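PDB 6RBN: Afp2 from Serratia entomophila, which probably forms, as many copies stacked helically around the inner tube, the contractile sheath of the anti-feeding prophage, an injection particle related to phage tails. Local coordinates for residues P45-Y59 with L71-V85. Numbering follows the deposited sequence.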
loop_
_atom_site.group_PDB
_atom_site.type_symbol
_atom_site.label_atom_id
_atom_site.label_comp_id
_atom_site.label_asym_id
_atom_site.label_seq_id
_atom_site.Cartn_x
_atom_site.Cartn_y
_atom_site.Cartn_z
ATOM N N PRO C 45 37.471 -73.730 51.470
ATOM C CA PRO C 45 37.724 -72.696 52.478
ATOM C C PRO C 45 36.574 -71.714 52.629
ATOM O O PRO C 45 36.358 -71.184 53.719
ATOM C CB PRO C 45 38.992 -72.007 51.958
ATOM C CG PRO C 45 38.960 -72.227 50.495
ATOM C CD PRO C 45 38.330 -73.573 50.284
ATOM N N ILE C 46 35.838 -71.456 51.548
ATOM C CA ILE C 46 34.697 -70.544 51.553
ATOM C C ILE C 46 33.528 -71.265 50.899
ATOM O O ILE C 46 33.651 -71.748 49.768
ATOM C CB ILE C 46 34.999 -69.232 50.805
ATOM C CG1 ILE C 46 36.141 -68.466 51.468
ATOM C CG2 ILE C 46 33.761 -68.357 50.748
ATOM C CD1 ILE C 46 36.686 -67.348 50.618
ATOM N N GLN C 47 32.398 -71.338 51.601
ATOM C CA GLN C 47 31.208 -71.974 51.059
ATOM C C GLN C 47 29.967 -71.195 51.469
ATOM O O GLN C 47 29.927 -70.567 52.529
ATOM C CB GLN C 47 31.123 -73.440 51.494
ATOM C CG GLN C 47 31.161 -73.665 52.982
ATOM C CD GLN C 47 31.220 -75.134 53.326
ATOM O OE1 GLN C 47 31.127 -75.988 52.448
ATOM N NE2 GLN C 47 31.394 -75.437 54.604
ATOM N N VAL C 48 28.954 -71.244 50.603
ATOM C CA VAL C 48 27.807 -70.345 50.641
ATOM C C VAL C 48 26.551 -71.168 50.886
ATOM O O VAL C 48 26.277 -72.117 50.147
ATOM C CB VAL C 48 27.678 -69.553 49.328
ATOM C CG1 VAL C 48 26.480 -68.616 49.373
ATOM C CG2 VAL C 48 28.964 -68.812 49.012
ATOM N N PHE C 49 25.777 -70.780 51.898
ATOM C CA PHE C 49 24.574 -71.499 52.305
ATOM C C PHE C 49 23.407 -70.526 52.326
ATOM O O PHE C 49 23.399 -69.589 53.129
ATOM C CB PHE C 49 24.778 -72.126 53.682
ATOM C CG PHE C 49 25.745 -73.269 53.686
ATOM C CD1 PHE C 49 25.863 -74.098 52.587
ATOM C CD2 PHE C 49 26.595 -73.461 54.755
ATOM C CE1 PHE C 49 26.767 -75.136 52.584
ATOM C CE2 PHE C 49 27.504 -74.490 54.750
ATOM C CZ PHE C 49 27.590 -75.328 53.666
ATOM N N ARG C 50 22.420 -70.749 51.458
ATOM C CA ARG C 50 21.313 -69.810 51.326
ATOM C C ARG C 50 20.163 -70.089 52.281
ATOM O O ARG C 50 19.473 -69.151 52.692
ATOM C CB ARG C 50 20.781 -69.812 49.893
ATOM C CG ARG C 50 21.749 -69.237 48.881
ATOM C CD ARG C 50 21.172 -69.268 47.482
ATOM N NE ARG C 50 22.107 -68.713 46.510
ATOM C CZ ARG C 50 23.017 -69.433 45.861
ATOM N NH1 ARG C 50 23.114 -70.737 46.082
ATOM N NH2 ARG C 50 23.829 -68.848 44.992
ATOM N N ASN C 51 19.925 -71.348 52.636
ATOM C CA ASN C 51 18.859 -71.688 53.564
ATOM C C ASN C 51 19.233 -72.958 54.318
ATOM O O ASN C 51 20.343 -73.481 54.184
ATOM C CB ASN C 51 17.511 -71.802 52.836
ATOM C CG ASN C 51 17.539 -72.758 51.660
ATOM O OD1 ASN C 51 18.524 -73.441 51.405
ATOM N ND2 ASN C 51 16.439 -72.797 50.923
ATOM N N TRP C 52 18.291 -73.444 55.126
ATOM C CA TRP C 52 18.528 -74.643 55.921
ATOM C C TRP C 52 18.557 -75.898 55.059
ATOM O O TRP C 52 19.213 -76.880 55.422
ATOM C CB TRP C 52 17.459 -74.756 57.008
ATOM C CG TRP C 52 17.554 -75.980 57.862
ATOM C CD1 TRP C 52 16.724 -77.057 57.838
ATOM C CD2 TRP C 52 18.551 -76.265 58.848
ATOM N NE1 TRP C 52 17.127 -77.989 58.757
ATOM C CE2 TRP C 52 18.248 -77.524 59.392
ATOM C CE3 TRP C 52 19.663 -75.573 59.330
ATOM C CZ2 TRP C 52 19.020 -78.111 60.388
ATOM C CZ3 TRP C 52 20.425 -76.155 60.320
ATOM C CH2 TRP C 52 20.102 -77.411 60.837
ATOM N N ALA C 53 17.866 -75.882 53.919
ATOM C CA ALA C 53 17.846 -77.049 53.046
ATOM C C ALA C 53 19.199 -77.268 52.377
ATOM O O ALA C 53 19.639 -78.412 52.228
ATOM C CB ALA C 53 16.745 -76.901 51.999
ATOM N N GLU C 54 19.875 -76.188 51.978
ATOM C CA GLU C 54 21.197 -76.328 51.378
ATOM C C GLU C 54 22.254 -76.683 52.412
ATOM O O GLU C 54 23.290 -77.257 52.063
ATOM C CB GLU C 54 21.598 -75.047 50.655
ATOM C CG GLU C 54 20.798 -74.754 49.411
ATOM C CD GLU C 54 21.247 -73.480 48.732
ATOM O OE1 GLU C 54 22.125 -72.789 49.288
ATOM O OE2 GLU C 54 20.721 -73.168 47.642
ATOM N N PHE C 55 22.023 -76.340 53.677
ATOM C CA PHE C 55 23.016 -76.629 54.703
ATOM C C PHE C 55 23.001 -78.097 55.103
ATOM O O PHE C 55 24.056 -78.673 55.390
ATOM C CB PHE C 55 22.786 -75.728 55.913
ATOM C CG PHE C 55 23.705 -76.009 57.055
ATOM C CD1 PHE C 55 25.055 -75.758 56.950
ATOM C CD2 PHE C 55 23.211 -76.497 58.250
ATOM C CE1 PHE C 55 25.902 -76.021 58.002
ATOM C CE2 PHE C 55 24.052 -76.749 59.311
ATOM C CZ PHE C 55 25.399 -76.509 59.186
ATOM N N THR C 56 21.827 -78.725 55.110
ATOM C CA THR C 56 21.732 -80.136 55.459
ATOM C C THR C 56 22.091 -81.063 54.308
ATOM O O THR C 56 22.130 -82.280 54.508
ATOM C CB THR C 56 20.328 -80.467 55.955
ATOM O OG1 THR C 56 19.374 -80.172 54.927
ATOM C CG2 THR C 56 20.003 -79.661 57.190
ATOM N N VAL C 57 22.329 -80.533 53.108
ATOM C CA VAL C 57 22.880 -81.366 52.044
ATOM C C VAL C 57 24.367 -81.594 52.275
ATOM O O VAL C 57 24.865 -82.720 52.158
ATOM C CB VAL C 57 22.597 -80.730 50.670
ATOM C CG1 VAL C 57 23.315 -81.478 49.565
ATOM C CG2 VAL C 57 21.110 -80.732 50.396
ATOM N N GLU C 58 25.093 -80.541 52.648
ATOM C CA GLU C 58 26.527 -80.660 52.871
ATOM C C GLU C 58 26.865 -81.206 54.249
ATOM O O GLU C 58 27.977 -81.708 54.444
ATOM C CB GLU C 58 27.200 -79.301 52.677
ATOM C CG GLU C 58 27.095 -78.759 51.263
ATOM C CD GLU C 58 27.873 -79.582 50.254
ATOM O OE1 GLU C 58 28.935 -80.132 50.617
ATOM O OE2 GLU C 58 27.418 -79.684 49.095
ATOM N N TYR C 59 25.943 -81.117 55.206
ATOM C CA TYR C 59 26.139 -81.656 56.550
ATOM C C TYR C 59 24.884 -82.432 56.923
ATOM O O TYR C 59 24.004 -81.911 57.620
ATOM C CB TYR C 59 26.430 -80.543 57.550
ATOM C CG TYR C 59 27.729 -79.823 57.281
ATOM C CD1 TYR C 59 28.937 -80.338 57.724
ATOM C CD2 TYR C 59 27.747 -78.634 56.564
ATOM C CE1 TYR C 59 30.125 -79.683 57.473
ATOM C CE2 TYR C 59 28.929 -77.974 56.308
ATOM C CZ TYR C 59 30.113 -78.502 56.767
ATOM O OH TYR C 59 31.294 -77.846 56.509
ATOM N N LEU C 71 25.107 -72.306 63.099
ATOM C CA LEU C 71 24.261 -72.224 61.919
ATOM C C LEU C 71 22.870 -72.784 62.158
ATOM O O LEU C 71 21.903 -72.263 61.599
ATOM C CB LEU C 71 24.933 -72.949 60.762
ATOM C CG LEU C 71 26.096 -72.119 60.246
ATOM C CD1 LEU C 71 26.952 -72.919 59.346
ATOM C CD2 LEU C 71 25.504 -70.992 59.479
ATOM N N SER C 72 22.746 -73.832 62.972
ATOM C CA SER C 72 21.425 -74.357 63.296
ATOM C C SER C 72 20.617 -73.367 64.123
ATOM O O SER C 72 19.391 -73.333 64.017
ATOM C CB SER C 72 21.554 -75.685 64.038
ATOM O OG SER C 72 22.157 -75.495 65.301
ATOM N N LEU C 73 21.290 -72.551 64.932
ATOM C CA LEU C 73 20.636 -71.476 65.661
ATOM C C LEU C 73 20.426 -70.252 64.781
ATOM O O LEU C 73 19.554 -69.431 65.077
ATOM C CB LEU C 73 21.475 -71.147 66.903
ATOM C CG LEU C 73 20.987 -70.402 68.148
ATOM C CD1 LEU C 73 21.014 -68.906 67.999
ATOM C CD2 LEU C 73 19.595 -70.879 68.519
ATOM N N TRP C 74 21.192 -70.130 63.694
ATOM C CA TRP C 74 20.991 -69.050 62.732
ATOM C C TRP C 74 19.728 -69.258 61.912
ATOM O O TRP C 74 18.888 -68.358 61.810
ATOM C CB TRP C 74 22.201 -68.942 61.802
ATOM C CG TRP C 74 21.999 -67.981 60.670
ATOM C CD1 TRP C 74 21.707 -68.292 59.376
ATOM C CD2 TRP C 74 22.071 -66.556 60.729
ATOM N NE1 TRP C 74 21.589 -67.152 58.628
ATOM C CE2 TRP C 74 21.810 -66.071 59.435
ATOM C CE3 TRP C 74 22.331 -65.643 61.751
ATOM C CZ2 TRP C 74 21.796 -64.717 59.139
ATOM C CZ3 TRP C 74 22.332 -64.305 61.451
ATOM C CH2 TRP C 74 22.062 -63.851 60.160
ATOM N N PHE C 75 19.583 -70.435 61.301
ATOM C CA PHE C 75 18.507 -70.645 60.344
ATOM C C PHE C 75 17.148 -70.846 60.993
ATOM O O PHE C 75 16.132 -70.737 60.302
ATOM C CB PHE C 75 18.808 -71.840 59.441
ATOM C CG PHE C 75 19.904 -71.591 58.452
ATOM C CD1 PHE C 75 19.692 -70.756 57.371
ATOM C CD2 PHE C 75 21.121 -72.231 58.566
ATOM C CE1 PHE C 75 20.690 -70.529 56.454
ATOM C CE2 PHE C 75 22.120 -72.010 57.650
ATOM C CZ PHE C 75 21.902 -71.164 56.590
ATOM N N MET C 76 17.093 -71.131 62.289
ATOM C CA MET C 76 15.811 -71.312 62.952
ATOM C C MET C 76 15.208 -70.003 63.438
ATOM O O MET C 76 14.172 -70.028 64.105
ATOM C CB MET C 76 15.944 -72.291 64.119
ATOM C CG MET C 76 16.781 -71.807 65.269
ATOM S SD MET C 76 16.874 -73.036 66.583
ATOM C CE MET C 76 15.209 -72.949 67.236
ATOM N N HIS C 77 15.824 -68.868 63.123
ATOM C CA HIS C 77 15.284 -67.550 63.420
ATOM C C HIS C 77 15.185 -66.723 62.150
ATOM O O HIS C 77 15.520 -65.539 62.128
ATOM C CB HIS C 77 16.135 -66.836 64.462
ATOM C CG HIS C 77 16.165 -67.536 65.779
ATOM N ND1 HIS C 77 17.105 -68.493 66.087
ATOM C CD2 HIS C 77 15.355 -67.442 66.857
ATOM C CE1 HIS C 77 16.877 -68.952 67.304
ATOM N NE2 HIS C 77 15.820 -68.332 67.791
ATOM N N GLY C 78 14.713 -67.335 61.088
ATOM C CA GLY C 78 14.826 -66.737 59.760
ATOM C C GLY C 78 16.200 -67.011 59.149
ATOM O O GLY C 78 16.534 -68.152 58.879
ATOM N N GLY C 79 16.977 -65.956 58.953
ATOM C CA GLY C 79 18.333 -66.114 58.481
ATOM C C GLY C 79 18.415 -66.303 56.985
ATOM O O GLY C 79 17.740 -67.167 56.422
ATOM N N GLY C 80 19.261 -65.523 56.329
ATOM C CA GLY C 80 19.379 -65.612 54.889
ATOM C C GLY C 80 20.644 -66.314 54.471
ATOM O O GLY C 80 21.016 -67.328 55.064
ATOM N N LYS C 81 21.311 -65.795 53.449
ATOM C CA LYS C 81 22.556 -66.403 53.027
ATOM C C LYS C 81 23.666 -66.057 54.013
ATOM O O LYS C 81 23.651 -65.008 54.662
ATOM C CB LYS C 81 22.926 -65.969 51.609
ATOM C CG LYS C 81 23.281 -64.514 51.441
ATOM C CD LYS C 81 23.545 -64.207 49.982
ATOM C CE LYS C 81 24.833 -64.861 49.515
ATOM N NZ LYS C 81 25.164 -64.501 48.109
ATOM N N CYS C 82 24.613 -66.976 54.147
ATOM C CA CYS C 82 25.675 -66.853 55.128
ATOM C C CYS C 82 26.852 -67.682 54.651
ATOM O O CYS C 82 26.712 -68.550 53.787
ATOM C CB CYS C 82 25.209 -67.308 56.508
ATOM S SG CYS C 82 24.727 -69.026 56.532
ATOM N N TYR C 83 28.019 -67.400 55.220
ATOM C CA TYR C 83 29.283 -67.912 54.714
ATOM C C TYR C 83 30.014 -68.663 55.816
ATOM O O TYR C 83 30.162 -68.145 56.927
ATOM C CB TYR C 83 30.160 -66.764 54.203
ATOM C CG TYR C 83 29.628 -66.025 52.989
ATOM C CD1 TYR C 83 28.752 -66.622 52.101
ATOM C CD2 TYR C 83 29.981 -64.708 52.761
ATOM C CE1 TYR C 83 28.260 -65.931 51.010
ATOM C CE2 TYR C 83 29.494 -64.015 51.672
ATOM C CZ TYR C 83 28.636 -64.632 50.801
ATOM O OH TYR C 83 28.149 -63.949 49.715
ATOM N N LEU C 84 30.461 -69.880 55.516
ATOM C CA LEU C 84 31.446 -70.573 56.342
ATOM C C LEU C 84 32.828 -70.349 55.755
ATOM O O LEU C 84 33.146 -70.865 54.680
ATOM C CB LEU C 84 31.164 -72.066 56.448
ATOM C CG LEU C 84 30.119 -72.520 57.447
ATOM C CD1 LEU C 84 29.961 -74.024 57.365
ATOM C CD2 LEU C 84 30.559 -72.095 58.834
ATOM N N VAL C 85 33.652 -69.585 56.462
ATOM C CA VAL C 85 35.026 -69.315 56.068
ATOM C C VAL C 85 35.922 -69.762 57.214
ATOM O O VAL C 85 35.636 -69.457 58.374
ATOM C CB VAL C 85 35.233 -67.823 55.747
ATOM C CG1 VAL C 85 36.654 -67.560 55.319
ATOM C CG2 VAL C 85 34.259 -67.366 54.678
#
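F75 of helix 66-75 illustrates how one buried ring can hold a chain turn: it packs on the N51-W52 backbone, where strand 46-49 gives way to helix 52-58, and on W52 itself. One face of the F75 ring is covered by N51 C and W52 N, both offset toward the rim, while W74 CD1 sits centrally over the opposite one. With chi1 at 178° the W52 indole swings away from its own backbone N, and F75 CD2 comes to its edge, near its plane, 3.7 Å from W52 CE3; W52 CZ3 rests near S72 CA. W52 NE1 is hydrogen-bonded to S18 OG, and the W52 and F20 rings meet edge-to-face. Farther along the helix, F55 takes L71 CB over one ring face in a CH-pi contact, 4.2 Å from CB to the F55 centroid, as L71 CD1 approaches F55 CE1 to 3.5 Å.

Backbone hydrogen bonds pair Q47 with L84 and F49 with C82; the straightest, F49 N to C82 O, measures 3.1 Å at 167°. Strand 46-49 is an end strand of the chain's mixed sheet, antiparallel to 82-86, which runs parallel to 30-34; helices 52-58 and 66-75 lie in the connection between the paired strands. I46, V48, Y83 and V85 share one face, with V48 CG2 3.6 Å from Y83 CE1 and helix 90-97 packed against I46 and V85. On the other, L84 CD1 reaches the edge of the F49 ring, 3.6 Å from CE2.

Among polar side chains, Q47 extends alongside L84 and donates from NE2 to Y59 OH (3.1 Å), nearly in its amide plane, and N51 OD1 caps helix 52-58 by accepting from E54 N.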